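PDB 7CPX: lovastatin nonaketide synthase, polyketide synthase component from Aspergillus terreus, which builds the dihydromonacolin L skeleton of lovastatin on its carrier domain by iterative condensation of malonyl units with reduction, dehydration and methylation of the growing chain, together with LovC. Local coordinates for residues V1903-L1908 / Y1922-A1927; P7-I11 / V192-R196; Y798-A803 / P825-A831; A1434-M1440 / L1462-S1466; G2028-L2032 / M2048-M2053. The protein carries 2 engineered substitutions. One frame throughout, in Å; residues are numbered along the deposited sequence.

Contact 1 (V1903-L1908 / Y1922-A1927); sequences VPVVAL and YIYTEA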
# COMPACT_ATOMS: atom_id res chain seq x y z
N VAL A 1903 48.00 -18.93 -42.94
CA VAL A 1903 46.95 -18.83 -43.95
C VAL A 1903 45.70 -18.21 -43.33
O VAL A 1903 45.18 -18.76 -42.35
CB VAL A 1903 46.63 -20.22 -44.54
CG1 VAL A 1903 45.51 -20.12 -45.57
CG2 VAL A 1903 47.88 -20.83 -45.15
N PRO A 1904 45.21 -17.08 -43.83
CA PRO A 1904 43.94 -16.55 -43.32
C PRO A 1904 42.78 -17.46 -43.70
O PRO A 1904 42.74 -18.02 -44.80
CB PRO A 1904 43.82 -15.18 -43.99
CG PRO A 1904 45.21 -14.83 -44.41
CD PRO A 1904 45.86 -16.13 -44.75
N VAL A 1905 41.82 -17.58 -42.78
CA VAL A 1905 40.63 -18.40 -43.00
C VAL A 1905 39.49 -17.82 -42.18
O VAL A 1905 39.70 -17.02 -41.26
CB VAL A 1905 40.85 -19.88 -42.62
CG1 VAL A 1905 42.02 -20.47 -43.40
CG2 VAL A 1905 41.06 -20.03 -41.13
N VAL A 1906 38.27 -18.24 -42.52
CA VAL A 1906 37.06 -17.87 -41.80
C VAL A 1906 36.31 -19.16 -41.48
O VAL A 1906 36.14 -20.01 -42.36
CB VAL A 1906 36.18 -16.91 -42.62
CG1 VAL A 1906 34.88 -16.63 -41.88
CG2 VAL A 1906 36.92 -15.62 -42.90
N ALA A 1907 35.87 -19.29 -40.23
CA ALA A 1907 35.28 -20.54 -39.76
C ALA A 1907 34.12 -20.24 -38.82
O ALA A 1907 33.89 -19.10 -38.41
CB ALA A 1907 36.32 -21.41 -39.06
N LEU A 1908 33.39 -21.30 -38.49
CA LEU A 1908 32.26 -21.26 -37.57
C LEU A 1908 32.69 -21.97 -36.29
O LEU A 1908 32.46 -23.16 -36.11
CB LEU A 1908 31.03 -21.92 -38.19
CG LEU A 1908 30.19 -21.06 -39.13
CD1 LEU A 1908 31.06 -20.30 -40.11
CD2 LEU A 1908 29.19 -21.93 -39.88
N TYR A 1922 33.67 -26.70 -40.99
CA TYR A 1922 33.16 -25.39 -40.59
C TYR A 1922 34.16 -24.28 -40.89
O TYR A 1922 34.14 -23.23 -40.24
CB TYR A 1922 32.80 -25.39 -39.11
CG TYR A 1922 31.80 -26.45 -38.71
CD1 TYR A 1922 30.44 -26.22 -38.82
CD2 TYR A 1922 32.22 -27.68 -38.22
CE1 TYR A 1922 29.52 -27.18 -38.46
CE2 TYR A 1922 31.31 -28.65 -37.85
CZ TYR A 1922 29.96 -28.39 -37.97
OH TYR A 1922 29.05 -29.36 -37.61
N ILE A 1923 35.04 -24.49 -41.86
CA ILE A 1923 36.11 -23.55 -42.17
C ILE A 1923 36.06 -23.21 -43.65
O ILE A 1923 35.94 -24.11 -44.49
CB ILE A 1923 37.50 -24.11 -41.80
CG1 ILE A 1923 37.49 -24.64 -40.36
CG2 ILE A 1923 38.57 -23.04 -41.97
CD1 ILE A 1923 38.81 -25.20 -39.91
N TYR A 1924 36.16 -21.92 -43.96
CA TYR A 1924 36.36 -21.44 -45.33
C TYR A 1924 37.83 -21.07 -45.46
O TYR A 1924 38.27 -20.05 -44.91
CB TYR A 1924 35.44 -20.26 -45.64
CG TYR A 1924 35.50 -19.80 -47.08
CD1 TYR A 1924 34.92 -20.55 -48.09
CD2 TYR A 1924 36.14 -18.62 -47.42
CE1 TYR A 1924 34.97 -20.14 -49.40
CE2 TYR A 1924 36.19 -18.20 -48.74
CZ TYR A 1924 35.61 -18.97 -49.72
OH TYR A 1924 35.66 -18.55 -51.03
N THR A 1925 38.59 -21.88 -46.20
CA THR A 1925 40.04 -21.82 -46.17
C THR A 1925 40.64 -20.81 -47.13
O THR A 1925 41.85 -20.55 -47.06
CB THR A 1925 40.62 -23.20 -46.47
OG1 THR A 1925 40.23 -23.61 -47.79
CG2 THR A 1925 40.14 -24.23 -45.46
N GLU A 1926 39.85 -20.22 -48.03
CA GLU A 1926 40.41 -19.29 -49.00
C GLU A 1926 40.90 -18.02 -48.31
O GLU A 1926 40.22 -17.47 -47.44
CB GLU A 1926 39.37 -18.94 -50.07
CG GLU A 1926 39.93 -18.13 -51.22
CD GLU A 1926 38.88 -17.82 -52.27
OE1 GLU A 1926 37.72 -18.22 -52.09
OE2 GLU A 1926 39.22 -17.16 -53.28
N ALA A 1927 42.08 -17.56 -48.72
CA ALA A 1927 42.66 -16.33 -48.17
C ALA A 1927 42.31 -15.14 -49.07
O ALA A 1927 43.17 -14.47 -49.63
CB ALA A 1927 44.17 -16.49 -48.03
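A1907 and I1923 face each other as a non-hydrogen-bonded antiparallel pair, their CA atoms 3.9 Å apart. A small methyl suits a place covered by both I1923 and I1871. I1923 has chi1 near -50°, which places CG1 anti to the carbonyl carbon and brings it against A1907 CB at 3.7 Å, while CG2 takes the other direction and lies 4.0 Å from V1905 CB. One beta-branched residue thus touches two neighbours of the facing strand. V1905 (chi1 -57°) directs CG1 to the backbone of T1925, reaching its CA at 3.7 Å. At one end, L1908 and Y1922 meet by their CB atoms, the tyrosine ring leading away to F1889; at the other, the rigid ring of P1904 rests its CD on the methyl of A1927, 3.7 Å away. V1906 and Y1924 form the hydrogen-bonded pair, with V1906 N donating to Y1924 O over 3.0 Å. Y1924 CG stands anti to its own N, and the ring packs against W2088 and V2092 of helix 2085-2095, whereas A1907 and I1923 cover I1871 of strand 1869-1883. The arrangement is an antiparallel pairing of short strand 1923-1924 with strand 1901-1909 of a mixed sheet, probably in the enoylreductase-like part.

Contact 2 (P7-I11 / V192-R196); sequences PNEPI and VQQLR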
# COMPACT_ATOMS: atom_id res chain seq x y z
N PRO A 7 -17.12 23.34 58.08
CA PRO A 7 -16.23 24.48 57.82
C PRO A 7 -16.40 25.04 56.42
O PRO A 7 -16.69 26.23 56.25
CB PRO A 7 -14.83 23.89 58.02
CG PRO A 7 -15.03 22.71 58.90
CD PRO A 7 -16.37 22.15 58.54
N ASN A 8 -16.21 24.19 55.41
CA ASN A 8 -16.51 24.55 54.04
C ASN A 8 -17.93 24.11 53.71
O ASN A 8 -18.35 23.02 54.08
CB ASN A 8 -15.52 23.90 53.07
CG ASN A 8 -14.10 24.39 53.29
OD1 ASN A 8 -13.20 23.61 53.61
ND2 ASN A 8 -13.88 25.69 53.11
N GLU A 9 -18.66 24.98 53.02
CA GLU A 9 -20.07 24.70 52.77
C GLU A 9 -20.21 23.37 52.03
O GLU A 9 -19.58 23.18 50.98
CB GLU A 9 -20.70 25.82 51.95
CG GLU A 9 -22.18 25.62 51.69
CD GLU A 9 -22.89 26.90 51.28
OE1 GLU A 9 -22.19 27.92 51.09
OE2 GLU A 9 -24.13 26.89 51.16
N PRO A 10 -21.00 22.43 52.55
CA PRO A 10 -21.07 21.11 51.91
C PRO A 10 -21.79 21.15 50.58
O PRO A 10 -23.00 21.42 50.52
CB PRO A 10 -21.84 20.27 52.94
CG PRO A 10 -22.69 21.25 53.65
CD PRO A 10 -21.88 22.51 53.73
N ILE A 11 -21.07 20.86 49.50
CA ILE A 11 -21.71 20.77 48.20
C ILE A 11 -22.68 19.60 48.24
O ILE A 11 -22.62 18.73 49.12
CB ILE A 11 -20.66 20.60 47.09
CG1 ILE A 11 -19.68 21.77 47.12
CG2 ILE A 11 -21.32 20.51 45.74
CD1 ILE A 11 -20.34 23.14 47.07
N VAL A 192 -16.74 21.78 43.13
CA VAL A 192 -17.00 22.10 44.53
C VAL A 192 -16.43 23.47 44.85
O VAL A 192 -17.13 24.34 45.38
CB VAL A 192 -16.40 21.01 45.44
CG1 VAL A 192 -16.28 21.51 46.87
CG2 VAL A 192 -17.25 19.76 45.38
N GLN A 193 -15.17 23.70 44.48
CA GLN A 193 -14.57 25.00 44.71
C GLN A 193 -15.38 26.09 44.02
O GLN A 193 -15.73 27.11 44.62
CB GLN A 193 -13.12 25.01 44.22
CG GLN A 193 -12.23 24.00 44.93
CD GLN A 193 -12.10 24.26 46.41
OE1 GLN A 193 -12.29 23.37 47.23
NE2 GLN A 193 -11.75 25.50 46.77
N GLN A 194 -15.74 25.85 42.75
CA GLN A 194 -16.52 26.84 42.02
C GLN A 194 -17.86 27.09 42.69
O GLN A 194 -18.41 28.19 42.59
CB GLN A 194 -16.72 26.38 40.58
CG GLN A 194 -17.50 27.36 39.71
CD GLN A 194 -16.84 28.72 39.62
OE1 GLN A 194 -15.65 28.86 39.89
NE2 GLN A 194 -17.61 29.73 39.24
N LEU A 195 -18.40 26.09 43.38
CA LEU A 195 -19.66 26.27 44.08
C LEU A 195 -19.46 26.96 45.42
O LEU A 195 -20.37 27.64 45.91
CB LEU A 195 -20.35 24.93 44.28
CG LEU A 195 -20.82 24.27 42.98
CD1 LEU A 195 -21.23 22.84 43.23
CD2 LEU A 195 -21.97 25.05 42.38
N ARG A 196 -18.28 26.81 46.03
CA ARG A 196 -18.03 27.44 47.32
C ARG A 196 -17.64 28.90 47.19
O ARG A 196 -17.67 29.63 48.19
CB ARG A 196 -16.93 26.67 48.06
CG ARG A 196 -17.40 25.33 48.59
CD ARG A 196 -16.26 24.46 49.06
NE ARG A 196 -16.73 23.29 49.78
CZ ARG A 196 -15.96 22.29 50.17
NH1 ARG A 196 -14.66 22.26 49.89
NH2 ARG A 196 -16.50 21.28 50.85
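R196 reaches from the last turn of its helix to segment 7-11, where its guanidinium is gripped on both faces and one edge. N8 CB stands 3.3 Å above CZ, over the centre of one face, and the N8 side chain crosses the arginine at about a right angle. The opposite face is met towards its rim by the CG1 methyl of V192, one helical turn earlier. In the plane of the group, R196 NE donates to E9 O over 3.1 Å, with an N-H...O angle of 165°. Arginine suits this place because its chain, extended from CG to NE, is long enough to bring a planar donor to a backbone carbonyl in a loop.

Beside it, I11 supplies the apolar part. Its CG1 lies 3.4 Å from V192 CG1, while its CD1 meets L195 CB and its CG2 meets L195 CD1, so the branched chain fits obliquely between two helix residues.

Farther out, E272 of strand 268-277 forms a salt bridge with R196 NH2 and so helps to fix the rotation of the guanidinium, while S257 OG bonds E9 OE2. Strand 247-255 backs the apolar patch through L253 and T255. Q193 packs on T197 and Q194 on H189 of the second subunit, placing the contact close to the dimer interface. This is the thiolase fold of a ketosynthase: the end of helix 183-196, which starts just after the predicted nucleophile C181, packs beside the entry to central-sheet strand 11-19.

Contact 3 (Y798-A803 / P825-A831); sequences YSSVDA and PVLFSHA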
# COMPACT_ATOMS: atom_id res chain seq x y z
N TYR A 798 -62.94 45.74 31.71
CA TYR A 798 -63.80 46.47 30.79
C TYR A 798 -65.22 45.97 30.93
O TYR A 798 -65.48 44.77 30.75
CB TYR A 798 -63.31 46.31 29.35
CG TYR A 798 -61.90 46.80 29.12
CD1 TYR A 798 -60.81 45.98 29.37
CD2 TYR A 798 -61.66 48.09 28.66
CE1 TYR A 798 -59.52 46.43 29.16
CE2 TYR A 798 -60.38 48.54 28.45
CZ TYR A 798 -59.31 47.71 28.70
OH TYR A 798 -58.03 48.16 28.50
N SER A 799 -66.14 46.87 31.26
CA SER A 799 -67.55 46.53 31.31
C SER A 799 -68.13 46.38 29.91
O SER A 799 -67.62 46.95 28.94
CB SER A 799 -68.33 47.59 32.08
OG SER A 799 -69.72 47.34 32.04
N SER A 800 -69.20 45.60 29.81
CA SER A 800 -69.90 45.38 28.55
C SER A 800 -71.39 45.65 28.76
O SER A 800 -72.08 46.09 27.83
CB SER A 800 -69.68 43.96 28.04
OG SER A 800 -70.43 43.03 28.80
N VAL A 801 -71.87 45.39 29.97
CA VAL A 801 -73.23 45.78 30.33
C VAL A 801 -73.41 47.28 30.11
O VAL A 801 -74.39 47.73 29.50
CB VAL A 801 -73.53 45.38 31.79
CG1 VAL A 801 -74.62 46.26 32.39
CG2 VAL A 801 -73.92 43.91 31.86
N ASP A 802 -72.46 48.07 30.61
CA ASP A 802 -72.32 49.47 30.24
C ASP A 802 -71.28 49.54 29.13
O ASP A 802 -70.15 49.07 29.31
CB ASP A 802 -71.91 50.31 31.44
CG ASP A 802 -71.77 51.78 31.09
OD1 ASP A 802 -72.81 52.45 30.92
OD2 ASP A 802 -70.62 52.26 30.99
N ALA A 803 -71.66 50.11 27.99
CA ALA A 803 -70.85 49.97 26.78
C ALA A 803 -69.43 50.49 27.00
O ALA A 803 -68.46 49.77 26.78
CB ALA A 803 -71.53 50.71 25.62
N PRO A 825 -78.81 46.38 27.92
CA PRO A 825 -78.26 45.41 26.96
C PRO A 825 -76.75 45.30 27.11
O PRO A 825 -76.07 46.24 27.51
CB PRO A 825 -78.66 45.99 25.60
CG PRO A 825 -78.83 47.45 25.85
CD PRO A 825 -79.35 47.57 27.25
N VAL A 826 -76.23 44.12 26.77
CA VAL A 826 -74.82 43.80 26.96
C VAL A 826 -74.12 43.90 25.61
O VAL A 826 -74.45 43.17 24.67
CB VAL A 826 -74.64 42.40 27.57
CG1 VAL A 826 -73.18 42.13 27.86
CG2 VAL A 826 -75.48 42.25 28.83
N LEU A 827 -73.15 44.80 25.52
CA LEU A 827 -72.29 44.92 24.34
C LEU A 827 -70.98 44.16 24.57
O LEU A 827 -69.89 44.73 24.64
CB LEU A 827 -72.03 46.39 24.01
CG LEU A 827 -73.20 47.15 23.39
CD1 LEU A 827 -74.33 47.35 24.39
CD2 LEU A 827 -72.74 48.49 22.84
N PHE A 828 -71.12 42.84 24.68
CA PHE A 828 -69.95 41.99 24.94
C PHE A 828 -68.91 42.14 23.84
O PHE A 828 -67.71 42.16 24.11
CB PHE A 828 -70.40 40.54 25.08
CG PHE A 828 -69.26 39.57 25.17
CD1 PHE A 828 -68.59 39.38 26.36
CD2 PHE A 828 -68.86 38.84 24.06
CE1 PHE A 828 -67.55 38.48 26.45
CE2 PHE A 828 -67.82 37.94 24.14
CZ PHE A 828 -67.16 37.76 25.34
N SER A 829 -69.36 42.24 22.58
CA SER A 829 -68.43 42.41 21.48
C SER A 829 -67.63 43.69 21.63
O SER A 829 -66.41 43.70 21.39
CB SER A 829 -69.19 42.40 20.15
OG SER A 829 -68.30 42.46 19.05
N HIS A 830 -68.28 44.78 22.01
CA HIS A 830 -67.58 46.05 22.17
C HIS A 830 -66.55 45.97 23.30
O HIS A 830 -65.44 46.50 23.17
CB HIS A 830 -68.58 47.18 22.43
CG HIS A 830 -67.97 48.55 22.36
ND1 HIS A 830 -67.14 48.94 21.34
CD2 HIS A 830 -68.08 49.61 23.19
CE1 HIS A 830 -66.76 50.19 21.54
NE2 HIS A 830 -67.32 50.62 22.65
N ALA A 831 -66.91 45.33 24.41
CA ALA A 831 -65.96 45.19 25.51
C ALA A 831 -64.77 44.34 25.11
O ALA A 831 -63.62 44.65 25.46
CB ALA A 831 -66.66 44.59 26.73
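S800 packs against the start of helix 828-838, and nearly every atom of it meets something there. Its CB sits 3.4 Å from A831 CB and 3.5 Å from L827 O, so it rests on the first turn of the helix, where the small A831 allows close approach. From CB the side chain turns so that OG lies between the backbone N and the carbonyl carbon (chi1 74°). There OG is alongside V826 CG1 and hydrogen-bonds to V653 O, which satisfies a buried hydroxyl; a serine is small enough to fit and polar enough to be held. The S800 carbonyl is bound by the other segment: L827 N donates to its O over 2.9 Å, approaching from above the carbonyl plane rather than within it.

The surroundings are the acyltransferase core of the MAT domain, where segment 798-803 leaves strand 797-798 at one edge of a five-stranded parallel sheet. V653 closely follows the neighbouring strand 648-652 and precedes a GxSxG sequence resembling a nucleophile elbow, which the side chain of F828 touches.

L827 occupies the N-cap position, its carbonyl O accepting from A831 N at 3.0 Å, and its CD2 meets A803 CB at 3.8 Å. V801 and V826 cross obliquely through their CG2 methyls. The turn itself is held by an ST motif, in which S799 OG accepts from D802 N over 3.2 Å and also bonds with Y817 OH.

Contact 4 (A1434-M1440 / L1462-S1466); sequences AHRYQSM and LGFNS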
# COMPACT_ATOMS: atom_id res chain seq x y z
N ALA A 1434 65.67 -18.56 0.19
CA ALA A 1434 64.38 -18.67 0.85
C ALA A 1434 63.73 -20.02 0.57
O ALA A 1434 62.98 -20.54 1.40
CB ALA A 1434 63.46 -17.54 0.41
N HIS A 1435 64.00 -20.60 -0.61
CA HIS A 1435 63.53 -21.95 -0.88
C HIS A 1435 64.19 -22.94 0.06
O HIS A 1435 63.51 -23.72 0.74
CB HIS A 1435 63.81 -22.32 -2.33
CG HIS A 1435 63.76 -23.79 -2.60
ND1 HIS A 1435 62.62 -24.42 -3.04
CD2 HIS A 1435 64.71 -24.75 -2.48
CE1 HIS A 1435 62.86 -25.71 -3.18
NE2 HIS A 1435 64.12 -25.94 -2.85
N ARG A 1436 65.52 -22.92 0.13
CA ARG A 1436 66.22 -23.87 0.99
C ARG A 1436 65.91 -23.61 2.46
O ARG A 1436 65.60 -24.54 3.21
CB ARG A 1436 67.72 -23.81 0.73
CG ARG A 1436 68.50 -24.85 1.50
CD ARG A 1436 69.02 -24.30 2.81
NE ARG A 1436 68.94 -25.27 3.90
CZ ARG A 1436 69.88 -26.16 4.19
NH1 ARG A 1436 70.99 -26.26 3.48
NH2 ARG A 1436 69.70 -26.97 5.23
N TYR A 1437 65.98 -22.35 2.89
CA TYR A 1437 65.56 -21.94 4.23
C TYR A 1437 64.22 -21.23 4.08
O TYR A 1437 64.16 -20.12 3.55
CB TYR A 1437 66.58 -21.02 4.89
CG TYR A 1437 68.02 -21.48 4.81
CD1 TYR A 1437 68.52 -22.43 5.69
CD2 TYR A 1437 68.88 -20.95 3.86
CE1 TYR A 1437 69.83 -22.84 5.63
CE2 TYR A 1437 70.20 -21.36 3.79
CZ TYR A 1437 70.67 -22.30 4.67
OH TYR A 1437 71.98 -22.72 4.60
N GLN A 1438 63.16 -21.87 4.55
CA GLN A 1438 61.83 -21.28 4.50
C GLN A 1438 61.52 -20.55 5.79
O GLN A 1438 62.18 -20.73 6.82
CB GLN A 1438 60.78 -22.35 4.24
CG GLN A 1438 60.92 -23.07 2.91
CD GLN A 1438 60.12 -22.42 1.80
OE1 GLN A 1438 59.07 -22.92 1.41
NE2 GLN A 1438 60.62 -21.30 1.29
N SER A 1439 60.49 -19.71 5.74
CA SER A 1439 60.05 -18.94 6.90
C SER A 1439 61.20 -18.14 7.49
O SER A 1439 61.35 -18.01 8.71
CB SER A 1439 59.44 -19.86 7.96
OG SER A 1439 58.23 -20.44 7.49
N MET A 1440 62.03 -17.58 6.61
CA MET A 1440 63.16 -16.77 7.04
C MET A 1440 62.67 -15.41 7.53
O MET A 1440 61.76 -14.82 6.93
CB MET A 1440 64.15 -16.56 5.90
CG MET A 1440 64.51 -17.83 5.17
SD MET A 1440 65.87 -17.55 4.02
CE MET A 1440 67.26 -17.46 5.15
N LEU A 1462 57.92 -17.13 -2.24
CA LEU A 1462 59.15 -17.30 -1.48
C LEU A 1462 58.83 -17.27 0.01
O LEU A 1462 57.93 -16.56 0.47
CB LEU A 1462 60.17 -16.21 -1.83
CG LEU A 1462 60.10 -14.85 -1.14
CD1 LEU A 1462 60.90 -14.84 0.16
CD2 LEU A 1462 60.59 -13.76 -2.07
N GLY A 1463 59.58 -18.07 0.77
CA GLY A 1463 59.27 -18.32 2.16
C GLY A 1463 59.75 -17.26 3.14
O GLY A 1463 60.75 -17.46 3.83
N PHE A 1464 59.05 -16.13 3.20
CA PHE A 1464 59.35 -15.07 4.16
C PHE A 1464 58.42 -15.21 5.36
O PHE A 1464 57.19 -15.10 5.22
CB PHE A 1464 59.21 -13.69 3.53
CG PHE A 1464 57.95 -13.50 2.72
CD1 PHE A 1464 56.77 -13.11 3.33
CD2 PHE A 1464 57.96 -13.69 1.36
CE1 PHE A 1464 55.62 -12.94 2.59
CE2 PHE A 1464 56.81 -13.52 0.61
CZ PHE A 1464 55.64 -13.14 1.22
N ASN A 1465 58.99 -15.48 6.53
CA ASN A 1465 58.22 -15.44 7.76
C ASN A 1465 57.98 -14.02 8.23
O ASN A 1465 56.93 -13.73 8.82
CB ASN A 1465 58.94 -16.24 8.86
CG ASN A 1465 58.23 -16.17 10.19
OD1 ASN A 1465 57.33 -16.97 10.47
ND2 ASN A 1465 58.63 -15.22 11.03
N SER A 1466 58.93 -13.13 7.98
CA SER A 1466 58.79 -11.72 8.32
C SER A 1466 59.82 -10.94 7.52
O SER A 1466 61.01 -11.25 7.56
CB SER A 1466 58.98 -11.47 9.82
OG SER A 1466 60.29 -11.82 10.23
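M1440 is bound through both its backbone polar atoms to segment 1462-1466. Its N donates to G1463 O over 3.1 Å, with an angle of 152° at the hydrogen. Its O accepts from N1465 N at 2.9 Å, a bent bond arriving from above the carbonyl plane, and more weakly from S1466 N. L1462 O is taken by F1464 N across an inverse gamma turn centred on G1463, and with no side chain there, Q1438 NE2 can lie 3.4 Å from G1463 CA.

M1440 and F1464 form a parallel bridge where strands 1440-1445 and 1464-1469 begin, joined through helix 1451-1457 as a beta-alpha-beta unit of the Rossmann-like methyltransferase domain. The GxGxxG sequence following the first strand is consistent with the S-adenosylmethionine loop of such enzymes.

The polar ends look to D1441: its OD1 bonds both N1465 ND2 and S1466 OG, and E2431 OE2 is a second partner of that amide. Short polar side chains suit this corner, since both can reach the same carboxylate oxygen. At the helix end, R1809 satisfies the carbonyls of H1435 and R1436. The apolar pair is A1434 CB with L1462 CD1, at 3.7 Å. S1439 CB comes within 3.8 Å of N1465 CB, although it points away overall.

Contact 5 (G2028-L2032 / M2048-M2053); sequences GVQAL and MMKVLM
L2032 gives most of its side chain to the helix above it, and the contact is almost wholly apolar, with no hydrogen bond between the segments. Two kinds of packing make it up. The first involves methionine. With CG anti to the backbone N (chi1 177°), L2032 extends its two methyls to different methionines: CD1 lies 3.6 Å from M2048 SD, the chains crossing at about a right angle, and CD2 lies 3.5 Å from M2049 CE. M2048 runs straight beyond CG, whereas M2049 folds back at chi2 and chi3 to bring its methyl inward. Flexible, unbranched methionine suits both routes. M2053 and Q2030 lie side by side, pointing the same way, with M2053 CE 3.8 Å from Q2030 CG. The amide end of Q2030 is engaged elsewhere, OE1 accepting from D1963 N and S1964 N.

The second kind is purely aliphatic. L2052, just past the helix, forks between two residues, CD1 to L2032 CB at 4.0 Å and CD2 to V2029 CB at 4.2 Å.

Helix 2041-2051 thus covers strand 2031-2034 and leads into strand 2057-2059 in a beta-alpha-beta unit. Strand 2031-2034 lies between 1964-1968 and 2057-2059, parallel to both; L1968 of the former also touches M2048.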
# COMPACT_ATOMS: atom_id res chain seq x y z
N GLY A 2028 1.19 -10.83 -47.68
CA GLY A 2028 1.72 -12.09 -48.18
C GLY A 2028 2.76 -12.73 -47.28
O GLY A 2028 3.19 -13.85 -47.56
N VAL A 2029 3.17 -12.04 -46.22
CA VAL A 2029 4.21 -12.57 -45.34
C VAL A 2029 3.69 -13.80 -44.62
O VAL A 2029 2.57 -13.81 -44.09
CB VAL A 2029 4.67 -11.50 -44.34
CG1 VAL A 2029 5.52 -12.12 -43.25
CG2 VAL A 2029 5.44 -10.41 -45.06
N GLN A 2030 4.51 -14.85 -44.59
CA GLN A 2030 4.19 -16.08 -43.88
C GLN A 2030 5.09 -16.33 -42.68
O GLN A 2030 4.75 -17.17 -41.84
CB GLN A 2030 4.29 -17.28 -44.83
CG GLN A 2030 3.24 -17.28 -45.93
CD GLN A 2030 3.75 -17.90 -47.22
OE1 GLN A 2030 4.89 -17.69 -47.61
NE2 GLN A 2030 2.90 -18.68 -47.88
N ALA A 2031 6.22 -15.63 -42.58
CA ALA A 2031 7.13 -15.78 -41.46
C ALA A 2031 7.67 -14.42 -41.05
O ALA A 2031 7.81 -13.51 -41.87
CB ALA A 2031 8.29 -16.72 -41.80
N LEU A 2032 7.96 -14.29 -39.75
CA LEU A 2032 8.54 -13.08 -39.18
C LEU A 2032 9.87 -13.42 -38.53
O LEU A 2032 9.96 -14.39 -37.76
CB LEU A 2032 7.59 -12.45 -38.16
CG LEU A 2032 8.13 -11.22 -37.43
CD1 LEU A 2032 8.45 -10.11 -38.41
CD2 LEU A 2032 7.14 -10.74 -36.38
N MET A 2048 2.76 -7.53 -34.61
CA MET A 2048 2.86 -8.12 -35.93
C MET A 2048 2.18 -9.49 -35.96
O MET A 2048 1.45 -9.81 -36.90
CB MET A 2048 4.32 -8.25 -36.35
CG MET A 2048 5.00 -6.92 -36.65
SD MET A 2048 6.65 -7.13 -37.33
CE MET A 2048 7.00 -5.48 -37.91
N MET A 2049 2.39 -10.29 -34.91
CA MET A 2049 1.75 -11.60 -34.85
C MET A 2049 0.23 -11.48 -34.88
O MET A 2049 -0.45 -12.44 -35.25
CB MET A 2049 2.19 -12.34 -33.60
CG MET A 2049 3.68 -12.67 -33.56
SD MET A 2049 4.17 -13.97 -34.72
CE MET A 2049 4.47 -13.02 -36.22
N LYS A 2050 -0.31 -10.33 -34.49
CA LYS A 2050 -1.75 -10.13 -34.56
C LYS A 2050 -2.21 -9.72 -35.95
O LYS A 2050 -3.34 -10.03 -36.34
CB LYS A 2050 -2.19 -9.07 -33.55
CG LYS A 2050 -2.00 -9.48 -32.10
CD LYS A 2050 -2.59 -8.44 -31.16
CE LYS A 2050 -2.47 -8.86 -29.71
NZ LYS A 2050 -3.10 -7.87 -28.79
N VAL A 2051 -1.36 -9.04 -36.72
CA VAL A 2051 -1.77 -8.53 -38.02
C VAL A 2051 -1.35 -9.46 -39.15
O VAL A 2051 -2.04 -9.57 -40.16
CB VAL A 2051 -1.20 -7.11 -38.23
CG1 VAL A 2051 -1.50 -6.23 -37.02
CG2 VAL A 2051 0.29 -7.17 -38.49
N LEU A 2052 -0.21 -10.13 -38.99
CA LEU A 2052 0.29 -11.01 -40.04
C LEU A 2052 -0.62 -12.24 -40.17
O LEU A 2052 -1.62 -12.38 -39.47
CB LEU A 2052 1.73 -11.42 -39.74
CG LEU A 2052 2.75 -10.28 -39.75
CD1 LEU A 2052 4.12 -10.79 -39.36
CD2 LEU A 2052 2.80 -9.61 -41.11
N MET A 2053 -0.25 -13.12 -41.09
CA MET A 2053 -1.06 -14.30 -41.33
C MET A 2053 -1.18 -15.13 -40.05
O MET A 2053 -0.20 -15.28 -39.32
CB MET A 2053 -0.44 -15.15 -42.44
CG MET A 2053 -1.21 -16.42 -42.78
SD MET A 2053 -0.41 -17.41 -44.05
CE MET A 2053 -0.44 -16.28 -45.44

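How the contacts relate
The five contacts are spread along an elongated chain and none touches another; each closes before the next along the sequence opens. Contacts 2 and 3 belong to the ketosynthase and acyltransferase portions, their centres about 60 Å apart. Contact 4, in the methyltransferase region, is about 101 Å from contact 2, centre to centre, on the opposite side of the chain's centre. Contacts 1 and 5 form the closest pair, with centres about 37 Å and nearest atoms about 21 Å apart; their sheets, between the methyltransferase and ketoreductase regions, probably belong to the inactive enoylreductase-like part. All five lie away from the predicted catalytic residues and the NADP pocket, and are packing within their own domains.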